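Local coordinates for protein alcohol dehydrogenase (Aeropyrum pernix, PDB 1H2B) that probably catalyses the NAD+-dependent oxidation of alcohols at an active-site zinc, at residues A19-H22 with P27-I30; H59-M64 with Y75-E80; V101-A106 with E139-S144; A106-D109 with A114-A117; N125-F128 with N132-G135. All coordinates share one frame; numbering follows the deposited sequence.

Interaction 1 of 5, residues A19-H22 with P27-I30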
# COMPACT_ATOMS: atom_id res chain seq x y z
N ALA B 19 -17.20 -39.53 8.73
CA ALA B 19 -18.53 -38.96 8.42
C ALA B 19 -18.53 -38.50 6.98
O ALA B 19 -17.77 -37.59 6.59
CB ALA B 19 -18.83 -37.79 9.37
N ARG B 20 -19.36 -39.16 6.14
CA ARG B 20 -19.27 -38.97 4.70
C ARG B 20 -20.55 -38.53 4.06
O ARG B 20 -21.63 -38.97 4.44
CB ARG B 20 -18.78 -40.22 4.00
CG ARG B 20 -17.63 -40.87 4.75
CD ARG B 20 -16.98 -41.94 3.93
NE ARG B 20 -15.94 -41.40 3.05
CZ ARG B 20 -15.51 -42.01 1.96
NH1 ARG B 20 -16.03 -43.19 1.56
NH2 ARG B 20 -14.56 -41.45 1.25
N LEU B 21 -20.40 -37.64 3.08
CA LEU B 21 -21.49 -37.15 2.27
C LEU B 21 -21.68 -38.11 1.10
O LEU B 21 -20.81 -38.21 0.25
CB LEU B 21 -21.16 -35.74 1.73
CG LEU B 21 -22.27 -34.93 1.06
CD1 LEU B 21 -21.79 -33.50 0.96
CD2 LEU B 21 -22.64 -35.43 -0.33
N HIS B 22 -22.82 -38.81 1.09
CA HIS B 22 -23.23 -39.65 -0.05
C HIS B 22 -24.29 -39.00 -0.90
O HIS B 22 -24.29 -39.16 -2.11
CB HIS B 22 -23.80 -40.99 0.43
CG HIS B 22 -22.77 -41.94 0.95
ND1 HIS B 22 -22.35 -43.05 0.25
CD2 HIS B 22 -22.08 -41.95 2.12
CE1 HIS B 22 -21.46 -43.71 0.97
NE2 HIS B 22 -21.28 -43.06 2.11
N PRO B 27 -28.63 -36.58 6.10
CA PRO B 27 -27.60 -36.66 7.14
C PRO B 27 -26.31 -37.28 6.57
O PRO B 27 -26.36 -38.11 5.65
CB PRO B 27 -28.22 -37.60 8.18
CG PRO B 27 -29.67 -37.53 7.92
CD PRO B 27 -29.84 -37.34 6.48
N LEU B 28 -25.16 -36.87 7.10
CA LEU B 28 -23.93 -37.58 6.73
C LEU B 28 -24.00 -39.01 7.26
O LEU B 28 -24.68 -39.29 8.26
CB LEU B 28 -22.69 -36.87 7.31
CG LEU B 28 -22.58 -35.42 6.85
CD1 LEU B 28 -21.47 -34.72 7.71
CD2 LEU B 28 -22.31 -35.27 5.35
N ARG B 29 -23.29 -39.90 6.57
CA ARG B 29 -23.21 -41.29 7.00
C ARG B 29 -21.94 -41.54 7.81
O ARG B 29 -20.84 -41.19 7.38
CB ARG B 29 -23.34 -42.21 5.79
CG ARG B 29 -24.78 -42.20 5.27
CD ARG B 29 -24.97 -42.15 3.76
NE ARG B 29 -24.68 -43.45 3.17
CZ ARG B 29 -25.27 -43.94 2.08
NH1 ARG B 29 -26.20 -43.27 1.42
NH2 ARG B 29 -24.90 -45.14 1.64
N ILE B 30 -22.11 -42.08 9.02
CA ILE B 30 -20.96 -42.42 9.85
C ILE B 30 -20.65 -43.87 9.52
O ILE B 30 -21.49 -44.74 9.76
CB ILE B 30 -21.25 -42.21 11.36
CG1 ILE B 30 -21.62 -40.74 11.65
CG2 ILE B 30 -20.08 -42.66 12.19
CD1 ILE B 30 -22.45 -40.55 12.91
O HOH W 1 -25.10 -38.70 2.92
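His22 and Arg29 stack on one side of the beta hairpin formed by strands 17-21 and 29-32. Starting at the base of Arg29, CB lies 3.9 Å from His22 CD2, and CD then runs in over the rim of the imidazole, 3.3 Å from the same CD2. The chain bends at chi2 and chi3 (75° at chi3), which lays the guanidinium flat on the ring, planes 11° apart. NE sits over the rim near CD2, CZ is 3.4 Å from His22 CG, NH1 drops beside His22 CB, and NH2 ends 3.6 Å from His22 ND1. Both partners are tethered: Arg29 NH1 to Glu23, His22 NE2 to Glu31. A serine in place of His22 would probably leave the guanidinium without the flat surface it rests on and OE2 of Glu31 without the hydrogen bond from NE2.

Behind the stack, Arg20 and Arg29 form an antiparallel hydrogen-bonded pair, with Arg20 N to Arg29 O at 2.8 Å and Arg29 N to Arg20 O at 2.9 Å. On the other face, Leu28 CD2 packs on Leu21 CB. Near the turn, a water accepts from His22 N and donates to Pro27 O, 3.1 Å away.

Interaction 2 of 5, residues H59-M64 with Y75-E80. With ZN (zinc ion), chain J; OCA (octanoic acid (caprylic acid)), chain H; NAJ (nicotinamide-adenine-dinucleotide (acidic form)), chain I.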
# COMPACT_ATOMS: atom_id res chain seq x y z
N HIS B 59 -23.74 -25.72 4.03
CA HIS B 59 -23.80 -25.41 2.61
C HIS B 59 -23.42 -26.62 1.76
O HIS B 59 -24.06 -26.86 0.74
CB HIS B 59 -22.93 -24.19 2.24
CG HIS B 59 -23.27 -22.91 2.95
ND1 HIS B 59 -24.55 -22.53 3.29
CD2 HIS B 59 -22.47 -21.90 3.37
CE1 HIS B 59 -24.52 -21.37 3.92
NE2 HIS B 59 -23.27 -20.94 3.93
N LEU B 60 -22.40 -27.39 2.18
CA LEU B 60 -21.97 -28.56 1.41
C LEU B 60 -23.09 -29.59 1.35
O LEU B 60 -23.42 -30.07 0.27
CB LEU B 60 -20.72 -29.20 2.04
CG LEU B 60 -19.43 -28.46 1.62
CD1 LEU B 60 -18.31 -28.87 2.55
CD2 LEU B 60 -19.04 -28.64 0.17
N VAL B 61 -23.64 -29.92 2.51
CA VAL B 61 -24.71 -30.91 2.59
C VAL B 61 -25.92 -30.43 1.75
O VAL B 61 -26.58 -31.24 1.06
CB VAL B 61 -25.10 -31.21 4.03
CG1 VAL B 61 -26.35 -32.10 4.08
CG2 VAL B 61 -23.97 -31.94 4.72
N GLN B 62 -26.18 -29.12 1.77
CA GLN B 62 -27.27 -28.55 0.95
C GLN B 62 -27.04 -28.59 -0.58
O GLN B 62 -27.96 -28.33 -1.37
CB GLN B 62 -27.58 -27.10 1.38
CG GLN B 62 -28.53 -26.97 2.54
CD GLN B 62 -28.33 -25.66 3.30
OE1 GLN B 62 -27.99 -24.63 2.70
NE2 GLN B 62 -28.51 -25.70 4.62
N GLY B 63 -25.82 -28.91 -0.99
CA GLY B 63 -25.45 -28.97 -2.39
C GLY B 63 -24.99 -27.68 -3.04
O GLY B 63 -24.82 -27.62 -4.25
N MET B 64 -24.70 -26.66 -2.23
CA MET B 64 -24.32 -25.35 -2.75
C MET B 64 -23.03 -25.33 -3.58
O MET B 64 -22.83 -24.46 -4.46
CB MET B 64 -24.25 -24.35 -1.58
CG MET B 64 -24.42 -22.90 -1.97
SD MET B 64 -24.08 -21.76 -0.64
CE MET B 64 -25.64 -21.77 0.24
N TYR B 75 -17.61 -38.63 -0.14
CA TYR B 75 -16.36 -38.16 0.46
C TYR B 75 -16.57 -37.68 1.88
O TYR B 75 -17.68 -37.30 2.28
CB TYR B 75 -15.69 -37.07 -0.37
CG TYR B 75 -16.37 -35.71 -0.45
CD1 TYR B 75 -15.83 -34.60 0.20
CD2 TYR B 75 -17.52 -35.53 -1.21
CE1 TYR B 75 -16.42 -33.33 0.08
CE2 TYR B 75 -18.12 -34.29 -1.33
CZ TYR B 75 -17.57 -33.19 -0.68
OH TYR B 75 -18.18 -31.96 -0.85
N THR B 76 -15.48 -37.69 2.63
CA THR B 76 -15.51 -37.36 4.04
C THR B 76 -15.37 -35.84 4.19
O THR B 76 -14.52 -35.22 3.55
CB THR B 76 -14.30 -38.01 4.68
OG1 THR B 76 -14.47 -39.43 4.56
CG2 THR B 76 -14.25 -37.76 6.18
N LEU B 77 -16.24 -35.27 5.02
CA LEU B 77 -16.16 -33.80 5.20
C LEU B 77 -15.14 -33.49 6.30
O LEU B 77 -14.59 -34.39 6.95
CB LEU B 77 -17.53 -33.22 5.56
CG LEU B 77 -18.65 -33.25 4.51
CD1 LEU B 77 -19.68 -32.10 4.75
CD2 LEU B 77 -18.27 -33.40 3.06
N GLY B 78 -14.91 -32.19 6.50
CA GLY B 78 -14.15 -31.66 7.65
C GLY B 78 -12.89 -30.95 7.17
O GLY B 78 -11.93 -31.62 6.77
N HIS B 79 -12.87 -29.62 7.24
CA HIS B 79 -11.73 -28.87 6.69
C HIS B 79 -11.07 -27.93 7.71
O HIS B 79 -10.31 -27.02 7.33
CB HIS B 79 -12.16 -28.05 5.45
CG HIS B 79 -13.31 -27.13 5.72
ND1 HIS B 79 -14.62 -27.55 5.63
CD2 HIS B 79 -13.34 -25.81 6.02
CE1 HIS B 79 -15.41 -26.52 5.92
NE2 HIS B 79 -14.66 -25.46 6.18
N GLU B 80 -11.28 -28.21 8.98
CA GLU B 80 -10.81 -27.35 10.06
C GLU B 80 -10.15 -28.23 11.10
O GLU B 80 -10.71 -28.59 12.14
CB GLU B 80 -12.01 -26.53 10.60
CG GLU B 80 -11.63 -25.51 11.67
CD GLU B 80 -12.82 -24.63 11.99
OE1 GLU B 80 -13.56 -24.99 12.91
OE2 GLU B 80 -13.01 -23.60 11.31
ZN ZN J . -15.20 -23.51 6.58
C1 OCA H . -14.52 -22.66 3.87
C2 OCA H . -14.95 -22.24 2.46
C3 OCA H . -13.77 -22.33 1.47
C4 OCA H . -14.17 -22.32 0.00
C5 OCA H . -12.93 -22.60 -0.85
C6 OCA H . -13.21 -22.37 -2.33
C7 OCA H . -11.98 -22.53 -3.22
C8 OCA H . -12.38 -22.29 -4.67
O1 OCA H . -15.38 -22.82 4.78
O2 OCA H . -13.31 -22.80 4.14
PA NAJ I . -22.10 -19.57 12.01
O1A NAJ I . -23.38 -20.31 11.73
O2A NAJ I . -21.22 -20.02 13.18
O5B NAJ I . -22.36 -18.03 12.35
C5B NAJ I . -23.35 -17.25 11.67
C4B NAJ I . -23.72 -16.17 12.66
O4B NAJ I . -24.55 -15.22 11.96
C3B NAJ I . -24.47 -16.69 13.89
O3B NAJ I . -23.91 -16.18 15.11
C2B NAJ I . -25.85 -16.14 13.58
O2B NAJ I . -26.69 -15.96 14.73
C1B NAJ I . -25.58 -14.82 12.86
N9A NAJ I . -26.69 -14.31 12.05
C8A NAJ I . -27.68 -14.99 11.33
N7A NAJ I . -28.48 -14.09 10.71
C5A NAJ I . -28.02 -12.84 11.02
C6A NAJ I . -28.43 -11.57 10.69
N6A NAJ I . -29.50 -11.33 9.93
N1A NAJ I . -27.68 -10.51 11.13
C2A NAJ I . -26.58 -10.67 11.96
N3A NAJ I . -26.21 -11.92 12.30
C4A NAJ I . -26.92 -12.99 11.84
O3 NAJ I . -21.29 -19.57 10.64
PN NAJ I . -19.69 -19.61 10.40
O1N NAJ I . -19.22 -20.99 10.37
O2N NAJ I . -19.04 -18.63 11.30
O5D NAJ I . -19.65 -19.13 8.87
C5D NAJ I . -20.04 -17.79 8.58
C4D NAJ I . -20.21 -17.64 7.07
O4D NAJ I . -18.89 -17.64 6.49
C3D NAJ I . -20.94 -18.80 6.40
O3D NAJ I . -21.58 -18.29 5.22
C2D NAJ I . -19.80 -19.74 6.00
O2D NAJ I . -20.10 -20.64 4.97
C1D NAJ I . -18.79 -18.67 5.53
N1N NAJ I . -17.39 -19.05 5.38
C2N NAJ I . -16.66 -18.32 4.49
C3N NAJ I . -15.31 -18.58 4.34
C7N NAJ I . -14.53 -17.82 3.31
O7N NAJ I . -13.25 -18.20 3.18
N7N NAJ I . -14.99 -16.78 2.61
C4N NAJ I . -14.63 -19.58 5.11
C5N NAJ I . -15.41 -20.17 6.14
C6N NAJ I . -16.77 -19.94 6.24
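Leu60, on helix 55-61, packs against Leu77 and Tyr75 in the buried part of this contact. The two leucines slide past each other in opposite directions, and Leu77 CD1 rests 4.1 Å from both CB and CD1 of Leu60. Tyr75 crosses Leu60 at about a right angle and brings its OH to 3.6 Å from Leu60 CD2. The tyrosine ring gets there because its CG sits between the backbone N and the carbonyl carbon (chi1 69°); the hydroxyl also makes a weak hydrogen bond with the backbone of Leu131.

The solvent side is looser. Val61, partly exposed, adds a single grazing contact, CG2 to Leu77 CD1 at 4.3 Å. The helix then closes in a Schellman motif at Gly63, and Met64 goes on to pack on Ile295 of the second subunit.

Each segment also carries a histidine into the active site. His79 NE2 binds the zinc at 2.1 Å, alongside Cys54 and Asp168, and O1 of the bound octanoic acid binds the same metal at 1.9 Å. His59 presents its ring edge to the nicotinamide ribose, where NE2 makes a weak 3.4 Å hydrogen bond to O3D of the cofactor, while Met64 SD lies over one ring face.

The chemistry divides accordingly: apolar side chains join the helix to the segment that delivers a zinc ligand, and polar ends meet metal and cofactor. The acid's oxygen bound to zinc is consistent with the place an alcohol oxygen takes in this family.

Interaction 3 of 5, residues V101-A106 with E139-S144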
# COMPACT_ATOMS: atom_id res chain seq x y z
N VAL B 101 0.06 -30.77 15.33
CA VAL B 101 0.04 -29.93 14.14
C VAL B 101 -1.34 -29.32 13.94
O VAL B 101 -2.39 -29.84 14.42
CB VAL B 101 0.40 -30.71 12.84
CG1 VAL B 101 1.86 -31.23 12.90
CG2 VAL B 101 -0.60 -31.86 12.56
N ILE B 102 -1.35 -28.19 13.23
CA ILE B 102 -2.58 -27.61 12.72
C ILE B 102 -2.44 -27.56 11.22
O ILE B 102 -1.36 -27.36 10.67
CB ILE B 102 -2.86 -26.20 13.35
CG1 ILE B 102 -4.20 -25.61 12.79
CG2 ILE B 102 -1.69 -25.19 13.05
CD1 ILE B 102 -4.66 -24.42 13.68
N LEU B 103 -3.54 -27.79 10.52
CA LEU B 103 -3.50 -27.90 9.07
C LEU B 103 -4.11 -26.74 8.34
O LEU B 103 -5.30 -26.42 8.53
CB LEU B 103 -4.18 -29.20 8.57
CG LEU B 103 -3.64 -30.47 9.23
CD1 LEU B 103 -4.38 -31.73 8.69
CD2 LEU B 103 -2.16 -30.61 8.95
N HIS B 104 -3.33 -26.13 7.45
CA HIS B 104 -3.93 -25.20 6.49
C HIS B 104 -4.87 -25.98 5.57
O HIS B 104 -4.57 -27.10 5.18
CB HIS B 104 -2.83 -24.58 5.63
CG HIS B 104 -3.33 -23.45 4.79
ND1 HIS B 104 -4.01 -23.66 3.61
CD2 HIS B 104 -3.34 -22.12 5.01
CE1 HIS B 104 -4.42 -22.49 3.12
NE2 HIS B 104 -4.01 -21.54 3.95
N PRO B 105 -6.07 -25.47 5.31
CA PRO B 105 -7.04 -26.32 4.61
C PRO B 105 -6.75 -26.59 3.15
O PRO B 105 -7.40 -27.47 2.60
CB PRO B 105 -8.39 -25.58 4.80
CG PRO B 105 -8.05 -24.22 5.30
CD PRO B 105 -6.65 -24.18 5.74
N ALA B 106 -5.84 -25.86 2.50
CA ALA B 106 -5.51 -26.06 1.09
C ALA B 106 -4.31 -26.99 0.96
O ALA B 106 -3.37 -26.91 1.75
CB ALA B 106 -5.14 -24.73 0.45
N GLU B 139 -10.82 -40.72 11.67
CA GLU B 139 -9.71 -40.96 12.58
C GLU B 139 -8.38 -40.45 11.99
O GLU B 139 -7.52 -39.94 12.74
CB GLU B 139 -9.62 -42.48 12.87
CG GLU B 139 -8.62 -42.84 13.96
CD GLU B 139 -8.52 -44.34 14.27
OE1 GLU B 139 -9.18 -45.17 13.60
OE2 GLU B 139 -7.75 -44.68 15.21
N PHE B 140 -8.23 -40.58 10.68
CA PHE B 140 -6.99 -40.18 10.00
C PHE B 140 -7.31 -39.41 8.76
O PHE B 140 -8.38 -39.61 8.12
CB PHE B 140 -6.13 -41.40 9.58
CG PHE B 140 -5.66 -42.26 10.74
CD1 PHE B 140 -6.37 -43.41 11.11
CD2 PHE B 140 -4.55 -41.90 11.45
CE1 PHE B 140 -5.96 -44.17 12.18
CE2 PHE B 140 -4.11 -42.67 12.53
CZ PHE B 140 -4.82 -43.82 12.89
N MET B 141 -6.37 -38.57 8.35
CA MET B 141 -6.55 -37.80 7.12
C MET B 141 -5.21 -37.54 6.48
O MET B 141 -4.25 -37.23 7.17
CB MET B 141 -7.20 -36.42 7.46
CG MET B 141 -7.61 -35.68 6.20
SD MET B 141 -8.07 -33.93 6.58
CE MET B 141 -6.44 -33.17 6.25
N ARG B 142 -5.15 -37.72 5.16
CA ARG B 142 -3.97 -37.35 4.39
C ARG B 142 -3.96 -35.89 3.96
O ARG B 142 -5.03 -35.26 3.70
CB ARG B 142 -3.75 -38.32 3.22
CG ARG B 142 -4.77 -38.25 2.09
CD ARG B 142 -4.53 -39.29 1.00
NE ARG B 142 -5.31 -38.97 -0.19
CZ ARG B 142 -5.04 -39.47 -1.40
NH1 ARG B 142 -4.04 -40.35 -1.56
NH2 ARG B 142 -5.79 -39.13 -2.45
N THR B 143 -2.74 -35.34 3.90
CA THR B 143 -2.56 -33.96 3.50
C THR B 143 -1.16 -33.79 2.96
O THR B 143 -0.45 -34.79 2.83
CB THR B 143 -2.89 -33.02 4.70
OG1 THR B 143 -2.84 -31.68 4.24
CG2 THR B 143 -1.85 -33.12 5.82
N SER B 144 -0.75 -32.53 2.69
CA SER B 144 0.61 -32.22 2.20
C SER B 144 1.41 -31.61 3.34
O SER B 144 0.91 -30.88 4.18
CB SER B 144 0.56 -31.21 1.07
OG SER B 144 1.88 -30.70 0.80
O HOH W 2 -4.92 -29.95 5.00
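Leu103 meets Met141 tip to tip, CD1 to CE at 3.5 Å, with Thr143 just beside them. Their strands, 100-103 and 140-143, are not paired with each other. They face one another across the curled sheet of the GroES-like domain, and even the nearest CA atoms, those of Leu103 and Thr143, stand 8.3 Å apart, so the side chains have to fill the space between. Next to Leu103, His104 turns back along its own segment, where ND1 accepts from Ala106 N at 3.1 Å and NE2 pairs with Gly310 O.

Conformations explain how the gap is bridged. Leu103 holds its CG anti to the carbonyl carbon with an extended chi2, which sends both methyls across. Met141 comes the other way: extended through chi1 and chi2, it bends only at its last torsion (chi3 94°) and so turns the methyl CE onto the leucine. Thr143 sets OG1 anti to its backbone N (chi1 -174°), leaving CG2 between the N and the carbonyl carbon, where it touches Leu103 CD2 at 4.0 Å and CD1 at 4.1 Å.

The threonine thus splits its two branches, methyl to the leucine and hydroxyl to a water. That water lies 2.8 Å from Thr143 OG1 and donates to His104 O at 2.9 Å. The chemistry is therefore mixed: three apolar ends close the buried interior between the strands, while the one water lets a hydroxyl and a backbone carbonyl pair across the segments beside them.

Interaction 4 of 5, residues A106-D109 with A114-A117. With ZN (zinc ion), chain K.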
# COMPACT_ATOMS: atom_id res chain seq x y z
N ALA B 106 -5.84 -25.86 2.50
CA ALA B 106 -5.51 -26.06 1.09
C ALA B 106 -4.31 -26.99 0.96
O ALA B 106 -3.37 -26.91 1.75
CB ALA B 106 -5.14 -24.73 0.45
N VAL B 107 -4.38 -27.91 0.02
CA VAL B 107 -3.25 -28.75 -0.33
C VAL B 107 -2.76 -28.23 -1.69
O VAL B 107 -3.48 -28.32 -2.69
CB VAL B 107 -3.70 -30.24 -0.40
CG1 VAL B 107 -2.58 -31.08 -1.08
CG2 VAL B 107 -3.99 -30.77 0.99
N THR B 108 -1.56 -27.67 -1.72
CA THR B 108 -1.05 -26.97 -2.92
C THR B 108 0.31 -27.51 -3.38
O THR B 108 1.03 -28.08 -2.59
CB THR B 108 -0.90 -25.45 -2.63
OG1 THR B 108 -0.00 -25.27 -1.54
CG2 THR B 108 -2.22 -24.85 -2.11
N ASP B 109 0.65 -27.27 -4.66
CA ASP B 109 1.92 -27.74 -5.27
C ASP B 109 3.20 -26.95 -4.92
O ASP B 109 4.31 -27.50 -4.87
CB ASP B 109 1.79 -27.90 -6.81
CG ASP B 109 1.36 -26.59 -7.53
OD1 ASP B 109 1.76 -25.48 -7.10
OD2 ASP B 109 0.64 -26.59 -8.56
N ALA B 114 1.08 -18.46 -8.40
CA ALA B 114 0.36 -18.05 -7.20
C ALA B 114 1.04 -18.53 -5.94
O ALA B 114 1.22 -17.78 -4.98
CB ALA B 114 -1.08 -18.56 -7.24
N CYS B 115 1.44 -19.78 -5.97
CA CYS B 115 2.15 -20.39 -4.88
C CYS B 115 3.50 -19.71 -4.68
O CYS B 115 3.94 -19.47 -3.54
CB CYS B 115 2.31 -21.87 -5.23
SG CYS B 115 0.92 -22.91 -4.68
N ARG B 116 4.15 -19.37 -5.79
CA ARG B 116 5.45 -18.71 -5.73
C ARG B 116 5.27 -17.29 -5.18
O ARG B 116 6.25 -16.63 -4.79
CB ARG B 116 6.10 -18.66 -7.13
CG ARG B 116 6.82 -19.94 -7.63
CD ARG B 116 7.80 -20.55 -6.66
NE ARG B 116 9.15 -19.95 -6.58
CZ ARG B 116 10.23 -20.40 -7.24
NH1 ARG B 116 10.11 -21.38 -8.14
NH2 ARG B 116 11.42 -19.87 -7.00
N ALA B 117 4.05 -16.75 -5.25
CA ALA B 117 3.79 -15.45 -4.65
C ALA B 117 3.23 -15.57 -3.23
O ALA B 117 3.01 -14.55 -2.55
CB ALA B 117 2.84 -14.63 -5.51
ZN ZN K . 0.30 -23.68 -6.71
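Asp109 and Cys115 are turned onto one zinc ion by their first torsions. The aspartate CG stands between its backbone N and carbonyl carbon (chi1 58°), which swings the carboxylate toward the short helix 113-116. From that helix Cys115 answers with SG anti to the carbonyl carbon (chi1 -89°), pointing at the metal. Asp109 OD1 binds at 2.4 Å and Cys115 SG at 2.3 Å, and these two atoms subtend 104° at the zinc, close to tetrahedral. OD2 stays 3.5 Å from the ion, so the carboxylate binds through one oxygen. Its other contacts fix its rotation: OD1 accepts from Thr111 N, and OD2 pairs with Asn125 ND2.

This is the structural-zinc lobe of the medium-chain alcohol dehydrogenases, remote from the catalytic metal. Cys112 supplies the third ligand. In many relatives four cysteines hold this ion, and here Asp109 takes the place of the first. Cys123 probably corresponds to the fourth cysteine of those relatives, but is modelled in a disulfide with Cys115 SG, the same sulfur that binds zinc. That is an unusual pairing, and it may reflect a mixture of states, so the details of this disulfide are doubtful.

Thr108 closes in from the loop side, its CB 3.7 Å from Cys115 SG, and it also touches Cys123. On the next helix residue, Arg116 reaches the third subunit, where its guanidinium forms a salt bridge with Asp120, a hydrogen bond to the carbonyl of Arg146 and a cation-pi contact with Tyr312, all of that neighbouring chain.

Interaction 5 of 5, residues N125-F128 with N132-G135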
# COMPACT_ATOMS: atom_id res chain seq x y z
N ASN B 125 -3.39 -25.91 -8.79
CA ASN B 125 -3.75 -27.31 -8.65
C ASN B 125 -4.31 -27.61 -7.27
O ASN B 125 -4.08 -28.68 -6.71
CB ASN B 125 -2.54 -28.22 -8.94
CG ASN B 125 -2.14 -28.20 -10.41
OD1 ASN B 125 -2.98 -28.35 -11.32
ND2 ASN B 125 -0.84 -28.01 -10.66
N LEU B 126 -5.06 -26.65 -6.75
CA LEU B 126 -5.55 -26.70 -5.37
C LEU B 126 -6.54 -27.85 -5.12
O LEU B 126 -7.49 -28.05 -5.88
CB LEU B 126 -6.27 -25.37 -5.06
CG LEU B 126 -6.63 -25.09 -3.61
CD1 LEU B 126 -5.85 -25.91 -2.66
CD2 LEU B 126 -6.22 -23.66 -3.41
N GLU B 127 -6.30 -28.58 -4.04
CA GLU B 127 -7.25 -29.58 -3.51
C GLU B 127 -7.54 -29.15 -2.07
O GLU B 127 -6.74 -28.43 -1.48
CB GLU B 127 -6.56 -30.93 -3.54
CG GLU B 127 -6.25 -31.36 -4.97
CD GLU B 127 -5.94 -32.84 -5.13
OE1 GLU B 127 -4.74 -33.19 -5.20
OE2 GLU B 127 -6.90 -33.65 -5.20
N PHE B 128 -8.71 -29.51 -1.55
CA PHE B 128 -9.15 -28.93 -0.29
C PHE B 128 -9.84 -30.03 0.48
O PHE B 128 -11.05 -30.30 0.27
CB PHE B 128 -10.08 -27.74 -0.62
CG PHE B 128 -10.28 -26.72 0.49
CD1 PHE B 128 -9.87 -25.40 0.31
CD2 PHE B 128 -10.98 -27.04 1.64
CE1 PHE B 128 -10.08 -24.45 1.32
CE2 PHE B 128 -11.22 -26.09 2.64
CZ PHE B 128 -10.75 -24.78 2.48
N ASN B 132 -13.73 -30.79 -1.44
CA ASN B 132 -13.82 -31.59 -2.66
C ASN B 132 -13.17 -32.98 -2.63
O ASN B 132 -13.31 -33.75 -3.59
CB ASN B 132 -13.40 -30.77 -3.91
CG ASN B 132 -11.92 -30.41 -3.94
OD1 ASN B 132 -11.20 -30.49 -2.95
ND2 ASN B 132 -11.45 -29.99 -5.11
N ILE B 133 -12.47 -33.30 -1.54
CA ILE B 133 -11.84 -34.61 -1.33
C ILE B 133 -11.95 -34.95 0.15
O ILE B 133 -12.42 -34.11 0.91
CB ILE B 133 -10.33 -34.61 -1.78
CG1 ILE B 133 -9.48 -33.56 -1.03
CG2 ILE B 133 -10.20 -34.35 -3.28
CD1 ILE B 133 -7.95 -33.74 -1.21
N ASP B 134 -11.54 -36.15 0.56
CA ASP B 134 -11.74 -36.57 1.94
C ASP B 134 -11.05 -35.63 2.95
O ASP B 134 -9.89 -35.20 2.76
CB ASP B 134 -11.15 -37.94 2.17
CG ASP B 134 -11.98 -39.05 1.56
OD1 ASP B 134 -13.21 -38.87 1.41
OD2 ASP B 134 -11.44 -40.14 1.24
N GLY B 135 -11.81 -35.34 3.99
CA GLY B 135 -11.40 -34.46 5.09
C GLY B 135 -11.23 -35.08 6.46
O GLY B 135 -10.91 -36.29 6.65
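Asn132 grips the backbone of Phe128 at two points, tying off the short turn between them. Its side-chain OD1 accepts the amide of Phe128, N to OD1 3.0 Å, with the donor in the carbonyl plane but the bond somewhat bent (144° at the hydrogen). In return, Asn132 N donates to Phe128 O at 3.2 Å, a straighter bond at 166°. Both backbone polar atoms of Phe128 are therefore satisfied by one residue. The grip depends on a chi1 of 68° at Asn132, which places the amide group between its own N and carbonyl carbon, and it brings two acceptors, Phe128 O and Asn132 OD1, within 3.2 Å of each other. Putting an alanine at Asn132 would probably strip Phe128 N of its acceptor and leave only the Asn132 N to Phe128 O bond of this pair.

Glu127 uses its OE1 in a salt bridge with Arg41, while its CB lies 3.9 Å from Ile133 CD1, the two side chains crossing at about a right angle. Ile133 also lays CG1 against Phe128 O, 3.8 Å away. The phenylalanine ring points off toward Pro105 and Met121 and lines the octanoic acid pocket.

Both segments belong to the long loop between helix 113-116 and strand 140-143. A backbone bond joins Glu127 to Val107, in the loop after strand 100-103, and Asp134 and Gly135 bond to Thr76 in strand 75-76.

Along the chain, interactions 1 and 2 come first, in series, and interaction 3 then closes a long loop that encloses interaction 5; interaction 4 begins at Ala106, where segment 101-106 of interaction 3 ends. Interactions 1 and 2 have centres 10 Å apart and share a small antiparallel sheet, where Leu21 pairs with Tyr75. Interaction 5 is the hub, touching all four others: a salt bridge from Asp134 to Arg20 joins it to interaction 1, and Leu126 packs on the shared Ala106. Interactions 1 and 4 are farthest apart, about 30 Å between centres. The chain of contacts thus connects the N-terminal hairpin, the catalytic zinc and the zinc-bearing lobe.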